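Fatty acid-binding protein homolog (Ascaris suum, PDB 6I8X) binds fatty acids such as vaccenic acid inside a beta-barrel and may sequester potentially toxic fatty acids or maintain the lipid layer of the eggshell. Local coordinates at residues K7-F13 / L100-L106; D118-Y122 / K134-K138; D129-M133 / R144-K148. All blocks are in the same frame, centred on the assembly; numbering follows the deposited sequence.

Contact 1. Residues K7-F13 / L100-L106; sequences KTLPDKF and LKDPNTL. With EDO (1,2-ethanediol), chain F.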
loop_
_atom_site.group_PDB
_atom_site.type_symbol
_atom_site.label_atom_id
_atom_site.label_comp_id
_atom_site.label_asym_id
_atom_site.label_seq_id
_atom_site.Cartn_x
_atom_site.Cartn_y
_atom_site.Cartn_z
ATOM N N LYS A 7 5.369 -1.885 17.228
ATOM C CA LYS A 7 4.387 -0.830 16.972
ATOM C C LYS A 7 2.987 -1.421 16.731
ATOM O O LYS A 7 2.876 -2.508 16.165
ATOM C CB LYS A 7 4.812 0.023 15.771
ATOM C CG LYS A 7 6.025 0.872 16.043
ATOM C CD LYS A 7 6.277 1.871 14.945
ATOM C CE LYS A 7 7.668 2.444 15.098
ATOM N NZ LYS A 7 8.076 3.222 13.910
ATOM N N THR A 8 1.931 -0.729 17.201
ATOM C CA THR A 8 0.543 -1.173 16.984
ATOM C C THR A 8 -0.057 -0.366 15.833
ATOM O O THR A 8 0.099 0.856 15.781
ATOM C CB THR A 8 -0.304 -1.154 18.284
ATOM O OG1 THR A 8 0.277 -2.070 19.204
ATOM C CG2 THR A 8 -1.777 -1.593 18.060
ATOM N N LEU A 9 -0.700 -1.052 14.892
ATOM C CA LEU A 9 -1.355 -0.370 13.781
ATOM C C LEU A 9 -2.628 0.275 14.349
ATOM O O LEU A 9 -3.463 -0.430 14.919
ATOM C CB LEU A 9 -1.694 -1.370 12.629
ATOM C CG LEU A 9 -2.234 -0.832 11.297
ATOM C CD1 LEU A 9 -1.219 0.051 10.595
ATOM C CD2 LEU A 9 -2.577 -1.979 10.354
ATOM N N PRO A 10 -2.766 1.612 14.276
ATOM C CA PRO A 10 -4.017 2.241 14.735
ATOM C C PRO A 10 -5.240 1.637 14.024
ATOM O O PRO A 10 -5.137 1.311 12.847
ATOM C CB PRO A 10 -3.819 3.721 14.355
ATOM C CG PRO A 10 -2.341 3.884 14.273
ATOM C CD PRO A 10 -1.874 2.612 13.657
ATOM N N ASP A 11 -6.381 1.476 14.745
ATOM C CA ASP A 11 -7.657 0.923 14.254
ATOM C C ASP A 11 -8.191 1.632 13.009
ATOM O O ASP A 11 -8.933 1.032 12.241
ATOM C CB ASP A 11 -8.712 0.879 15.363
ATOM C CG ASP A 11 -8.423 -0.191 16.390
ATOM O OD1 ASP A 11 -8.216 -1.357 15.990
ATOM O OD2 ASP A 11 -8.418 0.129 17.599
ATOM N N LYS A 12 -7.804 2.912 12.847
ATOM C CA LYS A 12 -8.009 3.843 11.733
ATOM C C LYS A 12 -7.701 3.129 10.400
ATOM O O LYS A 12 -8.347 3.382 9.399
ATOM C CB LYS A 12 -6.914 4.936 11.865
ATOM C CG LYS A 12 -7.367 6.360 11.872
ATOM C CD LYS A 12 -6.168 7.283 11.664
ATOM C CE LYS A 12 -5.680 7.947 12.931
ATOM N NZ LYS A 12 -4.929 7.004 13.800
ATOM N N PHE A 13 -6.631 2.316 10.385
ATOM C CA PHE A 13 -6.118 1.642 9.200
ATOM C C PHE A 13 -6.632 0.224 9.008
ATOM O O PHE A 13 -6.342 -0.379 7.987
ATOM C CB PHE A 13 -4.582 1.676 9.219
ATOM C CG PHE A 13 -4.036 3.081 9.176
ATOM C CD1 PHE A 13 -4.151 3.857 8.018
ATOM C CD2 PHE A 13 -3.425 3.641 10.292
ATOM C CE1 PHE A 13 -3.681 5.173 7.986
ATOM C CE2 PHE A 13 -2.933 4.954 10.254
ATOM C CZ PHE A 13 -3.067 5.710 9.103
ATOM N N LEU A 100 5.070 3.078 10.611
ATOM C CA LEU A 100 4.310 4.241 11.069
ATOM C C LEU A 100 5.238 5.418 11.168
ATOM O O LEU A 100 6.265 5.318 11.832
ATOM C CB LEU A 100 3.704 3.998 12.473
ATOM C CG LEU A 100 2.441 3.141 12.593
ATOM C CD1 LEU A 100 1.942 3.148 14.045
ATOM C CD2 LEU A 100 1.313 3.651 11.684
ATOM N N LYS A 101 4.896 6.529 10.516
ATOM C CA LYS A 101 5.686 7.768 10.616
ATOM C C LYS A 101 5.213 8.532 11.857
ATOM O O LYS A 101 5.964 9.300 12.429
ATOM C CB LYS A 101 5.526 8.640 9.358
ATOM C CG LYS A 101 6.616 8.444 8.327
ATOM C CD LYS A 101 6.913 9.746 7.603
ATOM C CE LYS A 101 8.384 9.914 7.315
ATOM N NZ LYS A 101 8.715 11.324 6.969
ATOM N N ASP A 102 3.949 8.321 12.245
ATOM C CA ASP A 102 3.254 8.902 13.405
ATOM C C ASP A 102 1.904 8.164 13.466
ATOM O O ASP A 102 1.647 7.392 12.547
ATOM C CB ASP A 102 3.082 10.448 13.273
ATOM C CG ASP A 102 2.372 10.936 12.019
ATOM O OD1 ASP A 102 1.185 10.576 11.824
ATOM O OD2 ASP A 102 2.993 11.699 11.248
ATOM N N PRO A 103 1.029 8.352 14.485
ATOM C CA PRO A 103 -0.237 7.581 14.520
ATOM C C PRO A 103 -1.237 7.813 13.377
ATOM O O PRO A 103 -2.175 7.024 13.212
ATOM C CB PRO A 103 -0.857 7.969 15.866
ATOM C CG PRO A 103 -0.186 9.251 16.261
ATOM C CD PRO A 103 1.196 9.171 15.708
ATOM N N ASN A 104 -1.055 8.882 12.601
ATOM C CA ASN A 104 -1.943 9.229 11.489
ATOM C C ASN A 104 -1.335 8.860 10.110
ATOM O O ASN A 104 -1.989 9.054 9.093
ATOM C CB ASN A 104 -2.288 10.743 11.526
ATOM C CG ASN A 104 -2.474 11.355 12.894
ATOM O OD1 ASN A 104 -3.296 10.913 13.712
ATOM N ND2 ASN A 104 -1.708 12.402 13.166
ATOM N N THR A 105 -0.099 8.334 10.085
ATOM C CA THR A 105 0.649 8.046 8.858
ATOM C C THR A 105 1.244 6.640 8.755
ATOM O O THR A 105 2.261 6.331 9.378
ATOM C CB THR A 105 1.767 9.101 8.656
ATOM O OG1 THR A 105 1.250 10.401 8.907
ATOM C CG2 THR A 105 2.390 9.047 7.268
ATOM N N LEU A 106 0.683 5.845 7.855
ATOM C CA LEU A 106 1.204 4.521 7.551
ATOM C C LEU A 106 2.011 4.611 6.242
ATOM O O LEU A 106 1.549 5.196 5.265
ATOM C CB LEU A 106 0.047 3.518 7.441
ATOM C CG LEU A 106 0.314 2.127 6.849
ATOM C CD1 LEU A 106 1.098 1.261 7.817
ATOM C CD2 LEU A 106 -1.018 1.427 6.548
HETATM C C1 EDO F . -6.265 2.636 18.008
HETATM O O1 EDO F . -5.781 3.757 17.287
HETATM C C2 EDO F . -5.187 1.513 18.050
HETATM O O2 EDO F . -5.515 0.556 19.044
#

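Contact 2. Residues D118-Y122 / K134-K138; sequences DVETY and KMSWK. With EDO (1,2-ethanediol), chain H.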
loop_
_atom_site.group_PDB
_atom_site.type_symbol
_atom_site.label_atom_id
_atom_site.label_comp_id
_atom_site.label_asym_id
_atom_site.label_seq_id
_atom_site.Cartn_x
_atom_site.Cartn_y
_atom_site.Cartn_z
ATOM N N ASP A 118 15.557 0.788 -7.512
ATOM C CA ASP A 118 14.154 1.176 -7.579
ATOM C C ASP A 118 13.488 1.068 -6.178
ATOM O O ASP A 118 13.013 -0.003 -5.785
ATOM C CB ASP A 118 13.415 0.352 -8.646
ATOM C CG ASP A 118 12.159 1.021 -9.174
ATOM O OD1 ASP A 118 11.627 1.921 -8.485
ATOM O OD2 ASP A 118 11.700 0.637 -10.273
ATOM N N VAL A 119 13.506 2.188 -5.428
ATOM C CA VAL A 119 12.969 2.331 -4.070
ATOM C C VAL A 119 11.838 3.352 -4.099
ATOM O O VAL A 119 12.043 4.484 -4.546
ATOM C CB VAL A 119 14.062 2.743 -3.040
ATOM C CG1 VAL A 119 13.468 2.975 -1.647
ATOM C CG2 VAL A 119 15.184 1.712 -2.975
ATOM N N GLU A 120 10.656 2.963 -3.595
ATOM C CA GLU A 120 9.505 3.849 -3.545
ATOM C C GLU A 120 8.645 3.647 -2.293
ATOM O O GLU A 120 8.290 2.513 -1.962
ATOM C CB GLU A 120 8.660 3.732 -4.824
ATOM C CG GLU A 120 7.420 4.607 -4.758
ATOM C CD GLU A 120 6.722 4.939 -6.051
ATOM O OE1 GLU A 120 6.556 4.026 -6.888
ATOM O OE2 GLU A 120 6.259 6.093 -6.187
ATOM N N THR A 121 8.276 4.767 -1.639
ATOM C CA THR A 121 7.413 4.798 -0.464
ATOM C C THR A 121 6.009 5.353 -0.780
ATOM O O THR A 121 5.884 6.421 -1.402
ATOM C CB THR A 121 8.106 5.556 0.685
ATOM O OG1 THR A 121 9.384 4.960 0.924
ATOM C CG2 THR A 121 7.285 5.543 1.990
ATOM N N TYR A 122 4.963 4.635 -0.319
ATOM C CA TYR A 122 3.551 5.058 -0.415
ATOM C C TYR A 122 3.083 5.431 0.988
ATOM O O TYR A 122 3.429 4.761 1.953
ATOM C CB TYR A 122 2.637 3.963 -0.986
ATOM C CG TYR A 122 3.155 3.341 -2.257
ATOM C CD1 TYR A 122 3.324 4.100 -3.411
ATOM C CD2 TYR A 122 3.529 2.002 -2.298
ATOM C CE1 TYR A 122 3.802 3.530 -4.591
ATOM C CE2 TYR A 122 4.047 1.429 -3.462
ATOM C CZ TYR A 122 4.168 2.193 -4.611
ATOM O OH TYR A 122 4.643 1.625 -5.769
ATOM N N LYS A 134 -1.087 8.371 -0.897
ATOM C CA LYS A 134 -0.283 9.392 -1.565
ATOM C C LYS A 134 1.031 8.818 -2.074
ATOM O O LYS A 134 1.699 8.031 -1.394
ATOM C CB LYS A 134 -0.007 10.596 -0.629
ATOM C CG LYS A 134 -1.256 11.370 -0.238
ATOM C CD LYS A 134 -0.926 12.583 0.634
ATOM C CE LYS A 134 -2.153 13.299 1.175
ATOM N NZ LYS A 134 -2.912 14.035 0.118
ATOM N N MET A 135 1.406 9.240 -3.287
ATOM C CA MET A 135 2.626 8.811 -3.970
ATOM C C MET A 135 3.225 9.998 -4.691
ATOM O O MET A 135 2.496 10.897 -5.115
ATOM C CB MET A 135 2.321 7.707 -4.995
ATOM C CG MET A 135 1.525 6.585 -4.439
ATOM S SD MET A 135 0.061 6.262 -5.387
ATOM C CE MET A 135 0.705 5.049 -6.562
ATOM N N SER A 136 4.551 9.963 -4.872
ATOM C CA SER A 136 5.328 10.998 -5.532
ATOM C C SER A 136 6.490 10.396 -6.305
ATOM O O SER A 136 7.218 9.555 -5.760
ATOM C CB SER A 136 5.854 11.993 -4.502
ATOM O OG SER A 136 6.136 13.232 -5.122
ATOM N N TRP A 137 6.677 10.834 -7.571
ATOM C CA TRP A 137 7.803 10.392 -8.404
ATOM C C TRP A 137 8.290 11.521 -9.281
ATOM O O TRP A 137 7.486 12.117 -9.996
ATOM C CB TRP A 137 7.428 9.168 -9.251
ATOM C CG TRP A 137 8.616 8.423 -9.786
ATOM C CD1 TRP A 137 9.101 8.460 -11.061
ATOM C CD2 TRP A 137 9.464 7.523 -9.059
ATOM N NE1 TRP A 137 10.180 7.621 -11.180
ATOM C CE2 TRP A 137 10.419 7.021 -9.970
ATOM C CE3 TRP A 137 9.483 7.052 -7.728
ATOM C CZ2 TRP A 137 11.399 6.088 -9.593
ATOM C CZ3 TRP A 137 10.439 6.115 -7.360
ATOM C CH2 TRP A 137 11.389 5.646 -8.281
ATOM N N LYS A 138 9.605 11.849 -9.212
ATOM C CA LYS A 138 10.230 12.932 -10.002
ATOM C C LYS A 138 9.469 14.285 -9.885
ATOM O O LYS A 138 9.307 14.993 -10.885
ATOM C CB LYS A 138 10.369 12.519 -11.482
ATOM C CG LYS A 138 11.238 11.300 -11.740
ATOM C CD LYS A 138 11.143 10.890 -13.205
ATOM C CE LYS A 138 12.180 9.865 -13.596
ATOM N NZ LYS A 138 12.089 9.519 -15.043
HETATM C C1 EDO H . 5.169 10.314 -1.178
HETATM O O1 EDO H . 5.068 9.398 -0.097
HETATM C C2 EDO H . 3.967 11.300 -1.169
HETATM O O2 EDO H . 3.817 11.845 0.129
#

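Contact 3. Residues D129-M133 / R144-K148; sequences DYLVM and RYYKK. With VCA (vaccenic acid), chain C; TAM (tris(hydroxyethyl)aminomethane), chain K.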
loop_
_atom_site.group_PDB
_atom_site.type_symbol
_atom_site.label_atom_id
_atom_site.label_comp_id
_atom_site.label_asym_id
_atom_site.label_seq_id
_atom_site.Cartn_x
_atom_site.Cartn_y
_atom_site.Cartn_z
ATOM N N ASP A 129 -14.313 9.094 6.203
ATOM C CA ASP A 129 -14.600 7.720 5.750
ATOM C C ASP A 129 -13.612 7.210 4.714
ATOM O O ASP A 129 -13.797 6.124 4.179
ATOM C CB ASP A 129 -16.034 7.623 5.207
ATOM C CG ASP A 129 -17.040 8.067 6.235
ATOM O OD1 ASP A 129 -17.096 7.434 7.331
ATOM O OD2 ASP A 129 -17.696 9.110 6.001
ATOM N N TYR A 130 -12.581 7.994 4.428
ATOM C CA TYR A 130 -11.596 7.674 3.404
ATOM C C TYR A 130 -10.225 7.367 3.922
ATOM O O TYR A 130 -9.746 7.996 4.851
ATOM C CB TYR A 130 -11.490 8.814 2.350
ATOM C CG TYR A 130 -12.738 8.963 1.518
ATOM C CD1 TYR A 130 -13.777 9.799 1.927
ATOM C CD2 TYR A 130 -12.912 8.226 0.345
ATOM C CE1 TYR A 130 -14.971 9.876 1.208
ATOM C CE2 TYR A 130 -14.082 8.328 -0.407
ATOM C CZ TYR A 130 -15.112 9.154 0.030
ATOM O OH TYR A 130 -16.291 9.225 -0.678
ATOM N N LEU A 131 -9.571 6.435 3.237
ATOM C CA LEU A 131 -8.163 6.119 3.357
ATOM C C LEU A 131 -7.588 6.793 2.087
ATOM O O LEU A 131 -8.055 6.542 0.985
ATOM C CB LEU A 131 -7.944 4.591 3.317
ATOM C CG LEU A 131 -6.492 4.098 3.439
ATOM C CD1 LEU A 131 -5.943 4.289 4.872
ATOM C CD2 LEU A 131 -6.389 2.652 2.985
ATOM N N VAL A 132 -6.643 7.691 2.258
ATOM C CA VAL A 132 -5.990 8.435 1.182
ATOM C C VAL A 132 -4.579 7.854 1.015
ATOM O O VAL A 132 -3.796 7.848 1.960
ATOM C CB VAL A 132 -5.941 9.960 1.491
ATOM C CG1 VAL A 132 -5.381 10.745 0.307
ATOM C CG2 VAL A 132 -7.319 10.497 1.907
ATOM N N MET A 133 -4.274 7.368 -0.188
ATOM C CA MET A 133 -2.969 6.860 -0.528
ATOM C C MET A 133 -2.258 7.911 -1.356
ATOM O O MET A 133 -2.754 8.272 -2.412
ATOM C CB MET A 133 -3.064 5.554 -1.301
ATOM C CG MET A 133 -1.711 4.889 -1.482
ATOM S SD MET A 133 -1.910 3.563 -2.665
ATOM C CE MET A 133 -0.451 2.666 -2.391
ATOM N N ARG A 144 -5.002 8.884 -4.055
ATOM C CA ARG A 144 -6.008 7.881 -4.445
ATOM C C ARG A 144 -6.873 7.723 -3.213
ATOM O O ARG A 144 -6.340 7.545 -2.110
ATOM C CB ARG A 144 -5.326 6.530 -4.810
ATOM C CG ARG A 144 -4.271 6.600 -5.927
ATOM C CD ARG A 144 -4.829 6.132 -7.265
ATOM N NE ARG A 144 -4.725 4.691 -7.406
ATOM C CZ ARG A 144 -5.384 3.958 -8.294
ATOM N NH1 ARG A 144 -6.214 4.532 -9.159
ATOM N NH2 ARG A 144 -5.199 2.652 -8.343
ATOM N N TYR A 145 -8.201 7.822 -3.396
ATOM C CA TYR A 145 -9.227 7.811 -2.349
ATOM C C TYR A 145 -9.975 6.478 -2.286
ATOM O O TYR A 145 -10.634 6.103 -3.243
ATOM C CB TYR A 145 -10.182 9.034 -2.516
ATOM C CG TYR A 145 -9.431 10.354 -2.466
ATOM C CD1 TYR A 145 -8.803 10.866 -3.599
ATOM C CD2 TYR A 145 -9.274 11.044 -1.269
ATOM C CE1 TYR A 145 -8.052 12.036 -3.545
ATOM C CE2 TYR A 145 -8.543 12.228 -1.208
ATOM C CZ TYR A 145 -7.931 12.719 -2.347
ATOM O OH TYR A 145 -7.213 13.888 -2.297
ATOM N N TYR A 146 -9.870 5.784 -1.136
ATOM C CA TYR A 146 -10.484 4.469 -0.842
ATOM C C TYR A 146 -11.499 4.634 0.265
ATOM O O TYR A 146 -11.168 5.041 1.389
ATOM C CB TYR A 146 -9.418 3.448 -0.384
ATOM C CG TYR A 146 -8.366 3.126 -1.415
ATOM C CD1 TYR A 146 -7.302 3.998 -1.651
ATOM C CD2 TYR A 146 -8.386 1.916 -2.104
ATOM C CE1 TYR A 146 -6.327 3.706 -2.604
ATOM C CE2 TYR A 146 -7.393 1.593 -3.028
ATOM C CZ TYR A 146 -6.381 2.506 -3.294
ATOM O OH TYR A 146 -5.407 2.220 -4.212
ATOM N N LYS A 147 -12.737 4.367 -0.075
ATOM C CA LYS A 147 -13.885 4.501 0.804
ATOM C C LYS A 147 -13.933 3.303 1.731
ATOM O O LYS A 147 -13.900 2.170 1.260
ATOM C CB LYS A 147 -15.168 4.627 -0.053
ATOM C CG LYS A 147 -16.471 4.808 0.707
ATOM C CD LYS A 147 -16.808 6.267 0.960
ATOM C CE LYS A 147 -18.230 6.479 1.427
ATOM N NZ LYS A 147 -18.380 6.189 2.870
ATOM N N LYS A 148 -13.956 3.564 3.049
ATOM C CA LYS A 148 -14.087 2.542 4.077
ATOM C C LYS A 148 -15.457 1.841 3.884
ATOM O O LYS A 148 -16.502 2.503 3.720
ATOM C CB LYS A 148 -13.951 3.190 5.480
ATOM C CG LYS A 148 -14.274 2.326 6.692
ATOM C CD LYS A 148 -13.364 1.154 6.819
ATOM C CE LYS A 148 -12.774 1.063 8.193
ATOM N NZ LYS A 148 -13.592 0.248 9.128
HETATM O O2 VCA C . -1.690 -0.081 -4.796
HETATM C C1 VCA C . -2.586 0.222 -5.709
HETATM O O1 VCA C . -3.719 0.538 -5.440
HETATM C C2 VCA C . -2.079 0.153 -7.122
HETATM C C3 VCA C . -3.074 -0.388 -8.145
HETATM C C4 VCA C . -2.404 -0.783 -9.452
HETATM C C5 VCA C . -3.347 -1.192 -10.565
HETATM C C6 VCA C . -3.687 -2.668 -10.571
HETATM C C7 VCA C . -4.779 -3.012 -11.565
HETATM C C8 VCA C . -4.368 -3.180 -13.019
HETATM C C9 VCA C . -3.815 -4.550 -13.359
HETATM C C10 VCA C . -3.292 -4.640 -14.797
HETATM C C11 VCA C . -2.169 -5.618 -14.969
HETATM C C12 VCA C . -0.939 -5.474 -14.508
HETATM C C13 VCA C . -0.422 -4.310 -13.712
HETATM C C14 VCA C . 1.097 -4.309 -13.540
HETATM C C15 VCA C . 1.647 -3.054 -12.878
HETATM C C16 VCA C . 1.106 -2.755 -11.485
HETATM C C17 VCA C . 1.746 -1.541 -10.836
HETATM C C18 VCA C . 1.474 -1.441 -9.359
HETATM C C TAM K . -12.921 -3.785 11.573
HETATM C C1 TAM K . -12.125 -4.982 10.895
HETATM C C2 TAM K . -13.217 -2.728 10.412
HETATM C C3 TAM K . -14.270 -4.118 12.374
HETATM C C4 TAM K . -10.981 -5.561 11.699
HETATM C C5 TAM K . -14.084 -3.279 9.297
HETATM C C6 TAM K . -14.515 -5.581 12.654
HETATM N N TAM K . -11.921 -3.283 12.535
HETATM O O4 TAM K . -10.367 -6.603 10.977
HETATM O O5 TAM K . -14.051 -2.492 8.066
HETATM O O6 TAM K . -15.675 -5.729 13.439
#

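Contact 1. Residues K7-F13 / L100-L106
Phe13 lays its ring against the side chain of Leu106, whose CB sits over one face, 4.1 Å from the ring centroid and only 9° off the normal, a CH-pi contact. The opposite face is taken by CB of its own neighbour Lys12, displaced toward the rim. Backbone carbonyls of the turn come to the ring edge instead: Phe13 CZ lies 3.5 Å from Asn104 O, and Phe13 CE2 points toward Pro103 O.

That same Pro103 oxygen accepts a 2.8 Å hydrogen bond from Lys12 NZ. The lysine reaches it because its chain bends near the end (chi3 -103°, chi4 75°), placing the amine above the plane of the carbonyl, not on a lone pair, while Pro10 CG lies 3.3 Å from Pro103 O. The carbonyl belongs to a turn held by its own hydrogen bonds. Residues 102-105 form a type I beta turn, and Asp102 OD1 accepts from both Asn104 N and Thr105 OG1, the first of these bonds making an Asx turn.

Farther out, Pro10 and Leu100 reach toward each other; Pro10 CD meets Leu100 CD1 at 3.9 Å, and Leu100 CD1 lies 3.4 Å from Thr8 O. Deeper in, Leu9 CD1 touches Leu106 CD1. Lys7 slides past Leu100 in an extended conformation; its NZ makes a weak hydrogen bond to Leu100 O, but its main partner is Asp99, in a salt bridge. Arg126 of strand 119-127 ties the short helix by bonding to Lys12 O.

A 3-10 turn, here residues 11-13, just ahead of the first barrel strand and packed against the barrel end is a hallmark of the calycin superfamily, to which the fatty acid-binding proteins belong.

Contact 2. Residues D118-Y122 / K134-K138
Tyr122 and Met135 meet most closely, with Met135 CG at the edge of the tyrosine ring, 3.2 Å from Tyr122 CD1. The methionine chain bends at chi2 and chi3, which brings its CE within 4.0 Å of Tyr122 CE1 and leaves SD oblique to the ring, 5.4 Å from its centroid, in a Met-aromatic contact. At the other end the six-membered edge of Trp137 faces segment 118-122. Val119 O lies in the plane of the indole, 3.6 Å from Trp137 CZ3. Two carboxylate oxygens approach the same edge obliquely, both from one side of the indole plane: Asp118 OD1 is 3.7 Å from Trp137 CH2 and Glu120 OE2 the same distance from Trp137 CE3, the carboxylate planes turned 42° and 51° from the indole.

No hydrogen bond joins the two segments. They belong to the antiparallel hairpin of strands 119-127 and 130-137 in the fatty acid-binding protein barrel, yet the axes of 119-122 and 134-137 come no closer than 6.3 Å, and side chains bridge a splayed pairing still closed at Lys134, which bonds through its backbone to Glu123. A 1,2-ethanediol lies between the parting strands, weakly bonded to Thr121 O.

The acidic groups are fixed from outside. Arg32 makes salt bridges with Asp118 and Glu120 and a cation-pi contact with Trp137, so the charge beside the indole is probably balanced; Lys112 holds the second Asp118 oxygen and Tyr28 OH binds Glu120 OE2. Helix 25-31 supplies Tyr28 to Tyr122, Met135 and Trp137, and Phe25 to Met135, while His110 meets the Tyr122 ring with planes about 65° apart.

Contact 3. Residues D129-M133 / R144-K148
Tyr146 turns the edge of its ring to Leu131, whose carbonyl oxygen lies in the ring plane, 3.7 Å from Tyr146 CD1; Met133 CB approaches CE1 obliquely. O1 of the vaccenic acid head group also lies near that plane, 2.7 Å from Tyr146 OH. The Arg144 guanidinium presents its edge to the ligand, Arg144 NH2 3.7 Å from C3 of the acid. Met133, extended from a CG anti to the backbone N (chi1 -171°), carries its CE to the other head-group oxygen, O2.

On the other face of the sheet, the Lys147 chain crosses the Tyr130 side chain at a slant, its CD 3.4 Å from Tyr130 OH, which hydrogen-bonds to Glu20 of strand 15-23, and both Val132 methyls lie against Tyr145 CE2. Lys147 runs alongside Asp129, pointing the same way, its NZ near Asp129 CB and its charge near the carboxylate but beyond salt-bridge range.

Between the two faces runs regular antiparallel pairing. Leu131 bonds with Tyr146 and Met133 with Arg144 in both directions, and Lys148 N donates to Asp129 O at 2.8 Å, nearly straight at 169°. Lys148 NZ reaches out to bind the tris(hydroxyethyl)aminomethane.

Asp22 pairs with Arg144 in a salt bridge, and Phe25 of helix 25-31 meets it as a cation-pi partner. Strand 140-148 lies between 130-137 and 15-23, while strand 47-53 contributes Val47 and Lys49 to the pocket, Lys49 NZ also bonding the fatty acid.

Contact 1 closes the longest loop: residues 7-13, ahead of the first strand, return to 100-106 after an excursion through both helices and the strands between, so the N-terminal segment is tied to the start of strand 105-112. Contacts 2 and 3 both open after contact 1 has closed, and each closes a short hairpin loop. Their segments alternate along the chain, 118-122, 129-133, 134-138, 144-148, so the two cross on strand 130-137, which joins strand 119-127 on one flank to 140-148 on the other. Phe13 of contact 1 packs on Leu131 of contact 3, and Tyr122 of contact 2 on Met133, linking all three within one barrel wall.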